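Side-chain contacts in AGR_C_1268p (Agrobacterium tumefaciens str. C58, PDB 2GHS), which probably acts as a metal-dependent gluconolactonase of the SMP-30/regucalcin family, binding one divalent metal cation per subunit in a beta-propeller: residues A[138-143]-A[273-278]; A[146-151]-A[173-178]; A[235-238]-A[242-245]; A[245-248]-A[253-256]. One frame throughout, in Å; residues are numbered along the deposited sequence.

Contact 1 (A[138-143]-A[273-278])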
loop_
_atom_site.group_PDB
_atom_site.type_symbol
_atom_site.label_atom_id
_atom_site.label_comp_id
_atom_site.label_asym_id
_atom_site.label_seq_id
_atom_site.Cartn_x
_atom_site.Cartn_y
_atom_site.Cartn_z
ATOM N N ASP A 138 4.291 1.565 4.054
ATOM C CA ASP A 138 3.337 0.574 3.548
ATOM C C ASP A 138 2.651 -0.184 4.696
ATOM O O ASP A 138 3.282 -0.544 5.682
ATOM C CB ASP A 138 4.156 -0.420 2.749
ATOM C CG ASP A 138 3.305 -1.470 2.074
ATOM O OD1 ASP A 138 2.267 -1.119 1.437
ATOM O OD2 ASP A 138 3.694 -2.660 2.162
ATOM N N GLY A 139 1.379 -0.476 4.553
ATOM C CA GLY A 139 0.729 -1.342 5.542
ATOM C C GLY A 139 -0.424 -2.045 4.882
ATOM O O GLY A 139 -0.886 -1.635 3.814
ATOM N N ARG A 140 -0.879 -3.150 5.474
ATOM C CA ARG A 140 -2.053 -3.853 4.937
ATOM C C ARG A 140 -2.719 -4.680 6.035
ATOM O O ARG A 140 -2.038 -5.185 6.912
ATOM C CB ARG A 140 -1.682 -4.737 3.737
ATOM C CG ARG A 140 -2.936 -5.148 2.914
ATOM C CD ARG A 140 -2.650 -5.697 1.563
ATOM N NE ARG A 140 -1.848 -4.772 0.774
ATOM C CZ ARG A 140 -2.336 -3.693 0.193
ATOM N NH1 ARG A 140 -3.618 -3.429 0.286
ATOM N NH2 ARG A 140 -1.527 -2.866 -0.468
HETATM N N MSE A 141 -4.037 -4.824 5.938
HETATM C CA MSE A 141 -4.839 -5.616 6.855
HETATM C C MSE A 141 -4.780 -7.115 6.560
HETATM O O MSE A 141 -4.956 -7.549 5.417
HETATM C CB MSE A 141 -6.304 -5.153 6.799
HETATM C CG MSE A 141 -6.568 -3.790 7.391
HETATM SE SE MSE A 141 -6.120 -3.772 9.281
HETATM C CE MSE A 141 -7.032 -5.387 9.804
ATOM N N HIS A 142 -4.583 -7.892 7.622
ATOM C CA HIS A 142 -4.655 -9.332 7.604
ATOM C C HIS A 142 -6.125 -9.714 7.903
ATOM O O HIS A 142 -6.798 -9.033 8.683
ATOM C CB HIS A 142 -3.669 -9.905 8.640
ATOM C CG HIS A 142 -3.647 -11.393 8.665
ATOM N ND1 HIS A 142 -4.528 -12.131 9.392
ATOM C CD2 HIS A 142 -2.901 -12.278 7.976
ATOM C CE1 HIS A 142 -4.332 -13.417 9.170
ATOM N NE2 HIS A 142 -3.338 -13.539 8.304
ATOM N N PRO A 143 -6.634 -10.812 7.309
ATOM C CA PRO A 143 -8.023 -11.191 7.560
ATOM C C PRO A 143 -8.450 -11.485 9.018
ATOM O O PRO A 143 -9.654 -11.475 9.324
ATOM C CB PRO A 143 -8.254 -12.379 6.635
ATOM C CG PRO A 143 -7.035 -12.733 6.099
ATOM C CD PRO A 143 -6.026 -11.643 6.275
ATOM N N THR A 273 5.756 4.277 -9.812
ATOM C CA THR A 273 4.547 3.538 -9.481
ATOM C C THR A 273 4.660 3.126 -8.010
ATOM O O THR A 273 5.695 2.558 -7.595
ATOM C CB THR A 273 4.439 2.272 -10.314
ATOM O OG1 THR A 273 5.035 2.466 -11.572
ATOM C CG2 THR A 273 2.985 1.851 -10.493
ATOM N N THR A 274 3.623 3.381 -7.209
ATOM C CA THR A 274 3.757 3.107 -5.774
ATOM C C THR A 274 2.908 1.971 -5.196
ATOM O O THR A 274 3.405 1.233 -4.384
ATOM C CB THR A 274 3.486 4.355 -4.939
ATOM O OG1 THR A 274 2.252 4.920 -5.325
ATOM C CG2 THR A 274 4.596 5.369 -5.133
ATOM N N CYS A 275 1.668 1.814 -5.615
ATOM C CA CYS A 275 0.795 0.835 -4.970
ATOM C C CYS A 275 -0.471 0.541 -5.764
ATOM O O CYS A 275 -1.081 1.464 -6.282
ATOM C CB CYS A 275 0.400 1.287 -3.553
ATOM S SG CYS A 275 -0.220 -0.061 -2.496
ATOM N N PRO A 276 -0.848 -0.747 -5.847
ATOM C CA PRO A 276 -2.178 -1.092 -6.374
ATOM C C PRO A 276 -3.276 -1.237 -5.308
ATOM O O PRO A 276 -3.003 -1.429 -4.117
ATOM C CB PRO A 276 -1.913 -2.418 -7.064
ATOM C CG PRO A 276 -0.767 -3.008 -6.347
ATOM C CD PRO A 276 -0.086 -1.963 -5.533
ATOM N N ALA A 277 -4.522 -1.234 -5.744
ATOM C CA ALA A 277 -5.663 -1.521 -4.861
ATOM C C ALA A 277 -6.808 -2.112 -5.689
ATOM O O ALA A 277 -7.036 -1.664 -6.791
ATOM C CB ALA A 277 -6.122 -0.269 -4.138
ATOM N N PHE A 278 -7.514 -3.118 -5.156
ATOM C CA PHE A 278 -8.735 -3.603 -5.761
ATOM C C PHE A 278 -9.868 -2.633 -5.514
ATOM O O PHE A 278 -10.083 -2.195 -4.383
ATOM C CB PHE A 278 -9.127 -4.974 -5.208
ATOM C CG PHE A 278 -8.064 -6.022 -5.394
ATOM C CD1 PHE A 278 -7.632 -6.352 -6.692
ATOM C CD2 PHE A 278 -7.507 -6.685 -4.306
ATOM C CE1 PHE A 278 -6.645 -7.315 -6.903
ATOM C CE2 PHE A 278 -6.526 -7.671 -4.510
ATOM C CZ PHE A 278 -6.089 -7.968 -5.802
HETATM O O HOH W 1 -4.428 -1.704 -1.819
#

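Contact 2 (A[146-151]-A[173-178])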
loop_
_atom_site.group_PDB
_atom_site.type_symbol
_atom_site.label_atom_id
_atom_site.label_comp_id
_atom_site.label_asym_id
_atom_site.label_seq_id
_atom_site.Cartn_x
_atom_site.Cartn_y
_atom_site.Cartn_z
ATOM N N ALA A 146 -5.979 -7.971 12.282
ATOM C CA ALA A 146 -4.718 -7.319 12.659
ATOM C C ALA A 146 -4.080 -6.633 11.456
ATOM O O ALA A 146 -4.194 -7.086 10.290
ATOM C CB ALA A 146 -3.760 -8.350 13.198
ATOM N N LEU A 147 -3.439 -5.497 11.747
ATOM C CA LEU A 147 -2.742 -4.691 10.727
ATOM C C LEU A 147 -1.268 -5.100 10.743
ATOM O O LEU A 147 -0.698 -5.271 11.810
ATOM C CB LEU A 147 -2.849 -3.201 11.115
ATOM C CG LEU A 147 -2.041 -2.196 10.273
ATOM C CD1 LEU A 147 -2.634 -2.085 8.864
ATOM C CD2 LEU A 147 -2.012 -0.775 10.963
ATOM N N TRP A 148 -0.652 -5.180 9.568
ATOM C CA TRP A 148 0.797 -5.136 9.452
ATOM C C TRP A 148 1.132 -3.722 8.935
ATOM O O TRP A 148 0.577 -3.256 7.924
ATOM C CB TRP A 148 1.332 -6.173 8.477
ATOM C CG TRP A 148 1.445 -7.576 8.966
ATOM C CD1 TRP A 148 0.643 -8.222 9.881
ATOM C CD2 TRP A 148 2.349 -8.556 8.490
ATOM N NE1 TRP A 148 1.031 -9.524 10.020
ATOM C CE2 TRP A 148 2.071 -9.754 9.174
ATOM C CE3 TRP A 148 3.388 -8.542 7.549
ATOM C CZ2 TRP A 148 2.795 -10.924 8.956
ATOM C CZ3 TRP A 148 4.094 -9.714 7.337
ATOM C CH2 TRP A 148 3.800 -10.873 8.048
ATOM N N ILE A 149 2.091 -3.074 9.576
ATOM C CA ILE A 149 2.485 -1.754 9.193
ATOM C C ILE A 149 4.005 -1.590 9.271
ATOM O O ILE A 149 4.626 -1.971 10.265
ATOM C CB ILE A 149 1.743 -0.702 10.073
ATOM C CG1 ILE A 149 2.141 0.731 9.689
ATOM C CG2 ILE A 149 2.004 -0.914 11.540
ATOM C CD1 ILE A 149 1.659 1.149 8.330
ATOM N N GLY A 150 4.565 -1.029 8.204
ATOM C CA GLY A 150 5.965 -0.700 8.093
ATOM C C GLY A 150 6.316 0.704 8.515
ATOM O O GLY A 150 5.525 1.658 8.353
ATOM N N THR A 151 7.528 0.851 9.040
ATOM C CA THR A 151 8.074 2.175 9.329
ATOM C C THR A 151 9.462 2.287 8.682
ATOM O O THR A 151 10.056 1.261 8.273
ATOM C CB THR A 151 8.233 2.424 10.805
ATOM O OG1 THR A 151 9.185 1.489 11.322
ATOM C CG2 THR A 151 6.895 2.342 11.527
ATOM N N LYS A 173 6.576 -5.936 17.331
ATOM C CA LYS A 173 7.505 -5.882 16.197
ATOM C C LYS A 173 7.689 -7.296 15.622
ATOM O O LYS A 173 7.888 -8.245 16.349
ATOM C CB LYS A 173 8.865 -5.281 16.584
ATOM C CG LYS A 173 9.750 -4.998 15.388
ATOM C CD LYS A 173 11.115 -4.483 15.789
ATOM C CE LYS A 173 11.123 -3.070 16.203
ATOM N NZ LYS A 173 12.543 -2.621 16.190
ATOM N N LEU A 174 7.562 -7.415 14.311
ATOM C CA LEU A 174 7.708 -8.674 13.599
ATOM C C LEU A 174 9.085 -8.810 12.941
ATOM O O LEU A 174 9.699 -9.885 13.009
ATOM C CB LEU A 174 6.652 -8.815 12.513
ATOM C CG LEU A 174 5.220 -8.911 12.983
ATOM C CD1 LEU A 174 4.328 -9.302 11.834
ATOM C CD2 LEU A 174 5.051 -9.866 14.138
ATOM N N PHE A 175 9.528 -7.744 12.281
ATOM C CA PHE A 175 10.749 -7.734 11.471
ATOM C C PHE A 175 11.485 -6.434 11.686
ATOM O O PHE A 175 10.871 -5.363 11.739
ATOM C CB PHE A 175 10.410 -7.954 9.981
ATOM C CG PHE A 175 9.731 -9.258 9.725
ATOM C CD1 PHE A 175 10.453 -10.435 9.814
ATOM C CD2 PHE A 175 8.387 -9.319 9.438
ATOM C CE1 PHE A 175 9.831 -11.646 9.636
ATOM C CE2 PHE A 175 7.759 -10.561 9.258
ATOM C CZ PHE A 175 8.504 -11.703 9.364
ATOM N N ALA A 176 12.797 -6.524 11.842
ATOM C CA ALA A 176 13.632 -5.350 12.070
ATOM C C ALA A 176 14.632 -5.147 10.938
ATOM O O ALA A 176 14.746 -5.963 10.010
ATOM C CB ALA A 176 14.369 -5.501 13.366
ATOM N N ASP A 177 15.364 -4.042 11.015
ATOM C CA ASP A 177 16.509 -3.791 10.149
ATOM C C ASP A 177 16.098 -3.729 8.692
ATOM O O ASP A 177 16.792 -4.230 7.836
ATOM C CB ASP A 177 17.584 -4.864 10.348
ATOM C CG ASP A 177 18.132 -4.904 11.783
ATOM O OD1 ASP A 177 18.253 -3.840 12.452
ATOM O OD2 ASP A 177 18.443 -6.024 12.244
ATOM N N ILE A 178 14.962 -3.086 8.418
ATOM C CA ILE A 178 14.467 -2.913 7.050
ATOM C C ILE A 178 14.602 -1.438 6.664
ATOM O O ILE A 178 14.144 -0.553 7.395
ATOM C CB ILE A 178 12.975 -3.340 6.935
ATOM C CG1 ILE A 178 12.832 -4.836 7.187
ATOM C CG2 ILE A 178 12.350 -2.940 5.543
ATOM C CD1 ILE A 178 11.406 -5.264 7.505
#

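Contact 3 (A[235-238]-A[242-245])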
loop_
_atom_site.group_PDB
_atom_site.type_symbol
_atom_site.label_atom_id
_atom_site.label_comp_id
_atom_site.label_asym_id
_atom_site.label_seq_id
_atom_site.Cartn_x
_atom_site.Cartn_y
_atom_site.Cartn_z
ATOM N N SER A 235 2.082 -3.887 -2.854
ATOM C CA SER A 235 1.485 -5.058 -3.488
ATOM C C SER A 235 0.136 -5.454 -2.948
ATOM O O SER A 235 -0.158 -5.243 -1.767
ATOM C CB SER A 235 2.370 -6.282 -3.307
ATOM O OG SER A 235 3.636 -6.123 -3.932
ATOM N N VAL A 236 -0.642 -6.066 -3.834
ATOM C CA VAL A 236 -1.873 -6.794 -3.458
ATOM C C VAL A 236 -1.734 -8.237 -3.914
ATOM O O VAL A 236 -0.897 -8.577 -4.718
ATOM C CB VAL A 236 -3.159 -6.153 -3.974
ATOM C CG1 VAL A 236 -3.393 -4.792 -3.321
ATOM C CG2 VAL A 236 -3.159 -6.068 -5.500
ATOM N N CYS A 237 -2.553 -9.091 -3.334
ATOM C CA CYS A 237 -2.565 -10.505 -3.618
ATOM C C CYS A 237 -4.014 -10.875 -3.995
ATOM O O CYS A 237 -4.969 -10.593 -3.242
ATOM C CB CYS A 237 -2.037 -11.266 -2.412
ATOM S SG CYS A 237 -1.870 -13.030 -2.651
ATOM N N ASP A 238 -4.199 -11.416 -5.210
ATOM C CA ASP A 238 -5.544 -11.673 -5.698
ATOM C C ASP A 238 -6.152 -12.999 -5.157
ATOM O O ASP A 238 -5.567 -13.679 -4.325
ATOM C CB ASP A 238 -5.622 -11.551 -7.233
ATOM C CG ASP A 238 -4.933 -12.673 -7.972
ATOM O OD1 ASP A 238 -4.683 -13.747 -7.380
ATOM O OD2 ASP A 238 -4.639 -12.499 -9.209
ATOM N N HIS A 242 -1.989 -14.763 -6.744
ATOM C CA HIS A 242 -0.965 -14.012 -7.486
ATOM C C HIS A 242 -0.682 -12.717 -6.771
ATOM O O HIS A 242 -1.591 -12.051 -6.258
ATOM C CB HIS A 242 -1.408 -13.704 -8.925
ATOM C CG HIS A 242 -1.413 -14.891 -9.835
ATOM N ND1 HIS A 242 -1.368 -14.779 -11.225
ATOM C CD2 HIS A 242 -1.555 -16.209 -9.568
ATOM C CE1 HIS A 242 -1.404 -15.983 -11.755
ATOM N NE2 HIS A 242 -1.523 -16.872 -10.777
ATOM N N ILE A 243 0.582 -12.291 -6.814
ATOM C CA ILE A 243 1.013 -10.996 -6.262
ATOM C C ILE A 243 1.108 -9.983 -7.391
ATOM O O ILE A 243 1.699 -10.261 -8.436
ATOM C CB ILE A 243 2.353 -11.160 -5.506
ATOM C CG1 ILE A 243 2.150 -12.078 -4.282
ATOM C CG2 ILE A 243 2.943 -9.788 -5.184
ATOM C CD1 ILE A 243 3.393 -12.409 -3.569
ATOM N N TRP A 244 0.511 -8.806 -7.167
ATOM C CA TRP A 244 0.533 -7.719 -8.098
ATOM C C TRP A 244 1.299 -6.582 -7.412
ATOM O O TRP A 244 0.831 -6.052 -6.408
ATOM C CB TRP A 244 -0.889 -7.263 -8.424
ATOM C CG TRP A 244 -1.745 -8.295 -9.123
ATOM C CD1 TRP A 244 -2.204 -9.464 -8.615
ATOM C CD2 TRP A 244 -2.200 -8.233 -10.477
ATOM N NE1 TRP A 244 -2.961 -10.121 -9.572
ATOM C CE2 TRP A 244 -2.967 -9.376 -10.717
ATOM C CE3 TRP A 244 -2.079 -7.290 -11.494
ATOM C CZ2 TRP A 244 -3.606 -9.620 -11.961
ATOM C CZ3 TRP A 244 -2.718 -7.521 -12.731
ATOM C CH2 TRP A 244 -3.446 -8.685 -12.942
ATOM N N ASN A 245 2.484 -6.275 -7.919
ATOM C CA ASN A 245 3.465 -5.379 -7.276
ATOM C C ASN A 245 3.764 -4.153 -8.131
ATOM O O ASN A 245 4.177 -4.300 -9.306
ATOM C CB ASN A 245 4.780 -6.148 -7.033
ATOM C CG ASN A 245 5.865 -5.274 -6.491
ATOM O OD1 ASN A 245 6.922 -5.101 -7.128
ATOM N ND2 ASN A 245 5.635 -4.714 -5.302
#

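Contact 4 (A[245-248]-A[253-256])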
loop_
_atom_site.group_PDB
_atom_site.type_symbol
_atom_site.label_atom_id
_atom_site.label_comp_id
_atom_site.label_asym_id
_atom_site.label_seq_id
_atom_site.Cartn_x
_atom_site.Cartn_y
_atom_site.Cartn_z
ATOM N N ASN A 245 2.484 -6.275 -7.919
ATOM C CA ASN A 245 3.465 -5.379 -7.276
ATOM C C ASN A 245 3.764 -4.153 -8.131
ATOM O O ASN A 245 4.177 -4.300 -9.306
ATOM C CB ASN A 245 4.780 -6.148 -7.033
ATOM C CG ASN A 245 5.865 -5.274 -6.491
ATOM O OD1 ASN A 245 6.922 -5.101 -7.128
ATOM N ND2 ASN A 245 5.635 -4.714 -5.302
ATOM N N ALA A 246 3.585 -2.967 -7.556
ATOM C CA ALA A 246 3.972 -1.711 -8.195
ATOM C C ALA A 246 5.500 -1.617 -8.195
ATOM O O ALA A 246 6.132 -1.796 -7.158
ATOM C CB ALA A 246 3.374 -0.530 -7.459
ATOM N N ARG A 247 6.092 -1.338 -9.348
ATOM C CA ARG A 247 7.540 -1.301 -9.490
ATOM C C ARG A 247 7.954 0.152 -9.690
ATOM O O ARG A 247 7.739 0.735 -10.755
ATOM C CB ARG A 247 8.000 -2.167 -10.677
ATOM C CG ARG A 247 9.512 -2.302 -10.850
ATOM C CD ARG A 247 9.977 -3.551 -10.233
ATOM N NE ARG A 247 11.408 -3.814 -10.187
ATOM C CZ ARG A 247 11.890 -4.899 -9.598
ATOM N NH1 ARG A 247 11.034 -5.820 -9.169
ATOM N NH2 ARG A 247 13.186 -5.112 -9.513
ATOM N N TRP A 248 8.516 0.754 -8.642
ATOM C CA TRP A 248 8.925 2.142 -8.714
ATOM C C TRP A 248 10.049 2.340 -9.720
ATOM O O TRP A 248 11.062 1.649 -9.662
ATOM C CB TRP A 248 9.392 2.602 -7.351
ATOM C CG TRP A 248 9.975 3.980 -7.263
ATOM C CD1 TRP A 248 11.196 4.392 -7.715
ATOM C CD2 TRP A 248 9.384 5.114 -6.613
ATOM N NE1 TRP A 248 11.389 5.739 -7.406
ATOM C CE2 TRP A 248 10.294 6.195 -6.729
ATOM C CE3 TRP A 248 8.191 5.319 -5.937
ATOM C CZ2 TRP A 248 10.035 7.456 -6.176
ATOM C CZ3 TRP A 248 7.936 6.587 -5.374
ATOM C CH2 TRP A 248 8.844 7.639 -5.517
ATOM N N VAL A 253 2.951 -2.399 -13.016
ATOM C CA VAL A 253 2.552 -3.354 -12.012
ATOM C C VAL A 253 2.950 -4.732 -12.557
ATOM O O VAL A 253 2.582 -5.097 -13.689
ATOM C CB VAL A 253 1.023 -3.277 -11.707
ATOM C CG1 VAL A 253 0.599 -4.353 -10.676
ATOM C CG2 VAL A 253 0.680 -1.898 -11.148
ATOM N N ASP A 254 3.769 -5.427 -11.779
ATOM C CA ASP A 254 4.243 -6.759 -12.120
ATOM C C ASP A 254 3.367 -7.795 -11.431
ATOM O O ASP A 254 3.067 -7.685 -10.226
ATOM C CB ASP A 254 5.688 -6.908 -11.662
ATOM C CG ASP A 254 6.638 -6.143 -12.548
ATOM O OD1 ASP A 254 6.409 -6.162 -13.806
ATOM O OD2 ASP A 254 7.593 -5.521 -12.027
ATOM N N ARG A 255 3.031 -8.834 -12.170
ATOM C CA ARG A 255 2.246 -9.941 -11.654
ATOM C C ARG A 255 3.084 -11.235 -11.628
ATOM O O ARG A 255 3.745 -11.613 -12.600
ATOM C CB ARG A 255 1.015 -10.120 -12.512
ATOM C CG ARG A 255 0.112 -11.267 -12.162
ATOM C CD ARG A 255 -0.990 -11.391 -13.233
ATOM N NE ARG A 255 -1.970 -12.465 -12.995
ATOM C CZ ARG A 255 -2.962 -12.701 -13.834
ATOM N NH1 ARG A 255 -3.105 -11.968 -14.929
ATOM N NH2 ARG A 255 -3.815 -13.662 -13.587
ATOM N N TYR A 256 3.029 -11.849 -10.460
ATOM C CA TYR A 256 3.709 -13.123 -10.152
ATOM C C TYR A 256 2.756 -14.227 -9.784
ATOM O O TYR A 256 1.846 -14.023 -8.963
ATOM C CB TYR A 256 4.634 -12.890 -8.987
ATOM C CG TYR A 256 5.680 -11.789 -9.230
ATOM C CD1 TYR A 256 5.419 -10.451 -8.908
ATOM C CD2 TYR A 256 6.916 -12.095 -9.774
ATOM C CE1 TYR A 256 6.378 -9.455 -9.136
ATOM C CE2 TYR A 256 7.873 -11.098 -9.990
ATOM C CZ TYR A 256 7.605 -9.787 -9.676
ATOM O OH TYR A 256 8.572 -8.797 -9.887
HETATM O O HOH W 2 8.141 -6.239 -9.391
#

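Contact 1 (A[138-143]-A[273-278])
Arg140 and Cys275 meet near the centre of the chain, with Pro276 beside them. The backbones stay well apart: the nearest CA atoms, those of Arg140 and Ala277, are 10.7 Å from each other. The long arginine side chain spans the gap. Its CG lies anti to the backbone N (chi1 -163°), and a bend at chi3 swings the guanidinium toward strand 273-279. There Arg140 NH2 comes to 3.7 Å from Cys275 SG. The sulfur sits at the guanidinium edge, in its plane. No hydrogen bond joins the two segments directly. A water does so instead: it accepts from Arg140 NH1 at 2.8 Å and donates to Pro276 O at 2.7 Å. The guanidinium has further partners outside the two segments: NE bonds Ile184 O, and NH1, besides the water, forms a salt bridge with Glu321. Cys275 also touches Glu52, a predicted ligand of the divalent metal, so the cysteine touches both the arginine and a residue of the predicted metal site. The chemistry implies a buried cation with several anchors, its charge probably balanced by Glu321. The bridging water satisfies a proline carbonyl and ties together two strands that share no sheet.

Contact 2 (A[146-151]-A[173-178])
Leu174 carries CG anti to the carbonyl carbon (chi1 -65°), and Trp148 and Phe175 share this first-torsion setting. In Leu174 the second torsion is extended (chi2 -170°), and CD1 reaches the indole of Trp148. This methyl does most of the touching. It lies 3.5 Å from Trp148 CE2, over one face of the ring system and displaced toward the rim. The distance from Leu174 CD1 to the centroid of the Trp148 six-membered ring is 3.8 Å, at 24° from the ring normal. That is a CH-pi contact. The two side chains cross at about a right angle, and the leucine touches the indole face with the CD1 branch.

Phe175 adds a looser contact. Its CE2 is 4.2 Å from Trp148 CH2, and the indole carbon lies at the phenyl edge, near the plane of that ring. Leu174 and Phe175 can both turn to the tryptophan because they form a classic beta bulge opposite Ile163. Neighbours of a regular strand would point to opposite faces.

The indole NE1 is satisfied by Gly213 O, which helps fix the rotation of the ring. Trp148 also meets Phe186 edge-to-face, and Leu174 packs on Pro215. In the sheet, strand 161-167 lies between strands 147-153 and 170-186, so the contact reaches across an intervening strand. Leu174 also touches His165 of that middle strand, while Phe175 meets the ring of Phe195 on strand 192-197, the next strand beyond.

Contact 3 (A[235-238]-A[242-245])
The beta hairpin of strands 231-237 and 243-248, part of one sheet of the propeller, brings Ser235 to Asp238 against His242 to Asn245. The strands run antiparallel at 163°. Val236 and Trp244 are the hydrogen-bonded pair, with Trp244 N to Val236 O at 2.8 Å and Val236 N to Trp244 O at 3.0 Å. Ser235 with Asn245 and Cys237 with Ile243 are non-hydrogen-bonded pairs, their side chains on the other face from Val236 and Trp244.

Asp238 closes the hairpin end. Its CG sits between the backbone N and the carbonyl carbon (chi1 71°), which turns the carboxylate toward segment 242-245. Asp238 OD1 accepts from His242 N at 2.9 Å. OD2 accepts from Trp244 NE1, also at 2.9 Å, along a nearly straight bond of 169°. Both donors come from above the carboxylate plane, but OD2 lies in the plane of the indole, at its edge. Asp238 N donates in turn to His242 O.

At the other end, Asn245 ND2 donates to Ser235 OG at 2.8 Å. Ser235 OG also bonds Ser183 OG of strand 170-186. Between these ends, Val236 CG2 packs on Trp244 CB at 3.9 Å, and Trp244 stacks on Tyr266.

The carboxylate thus couples the turn to the indole and holds that ring against rotation. The two N-H groups probably stabilise its negative charge in this buried setting. The Ser235-Asn245 bond helps orient the Asn245 amide; the side chains of Asn245 and Asp233, the predicted proton donor/acceptor, are about 5 Å apart.

Contact 4 (A[245-248]-A[253-256])
Arg247, Asp254 and Tyr256 gather with Asn245 round one water. Arg247 starts extended, with CG anti to the backbone N, then bends sharply at chi2 (97°). The bend lays its aliphatic part against the aspartate: Asp254 OD2 is 3.6 Å from Arg247 CD. The charged ends do not form a salt bridge, since Arg247 NH1 and Asp254 OD2 stay 4.5 Å apart.

The water fills the role of a direct bond. It donates to Asn245 OD1 and to Asp254 OD2, each at 2.8 Å. It accepts from Arg247 NH1 at 2.9 Å and from Tyr256 OH at 2.6 Å. It lies in the guanidinium plane and in the tyrosine ring plane, at the edge of each. Tyr256 has CG anti to the carbonyl carbon (chi1 -58°), which carries the ring toward Arg247, with the hydroxyl on the shared water. The two side chains cross at about a right angle.

Other partners fix the groups from outside. Asp254 OD1 has a salt bridge with Arg265, Arg247 NE and NH2 bond the carbonyls of Lys229 and Ile228, and Tyr256 stacks on His262.

In the backbone, Asn245 and Asp254 form a hydrogen-bonded pair, with Asp254 N to Asn245 O at 2.7 Å. Ala246 and Val253 follow as a non-hydrogen-bonded pair on the other face. This is the antiparallel hairpin pairing of a beta-propeller blade.

Overall arrangement
Contacts 3 and 4 lie side by side in one sheet. They share Asn245 and use opposite edges of strand 243-248, so their backbone ladders are continuous. Contacts 1, 3 and 4 are buried; contact 2 is partly buried. Contact 1 is the most central, about 3 Å from the centre of the chain. It joins different sheets through one side chain and a water. It touches contact 3 through both of its strands and contact 4 through strand 273-279. Contact 2 belongs to the sheet that supplies Arg140 to contact 1. Contacts 1, 3 and 4 each bring a residue close to predicted metal or active-site residues and mix polar with apolar contacts, while contact 2 is hydrophobic packing.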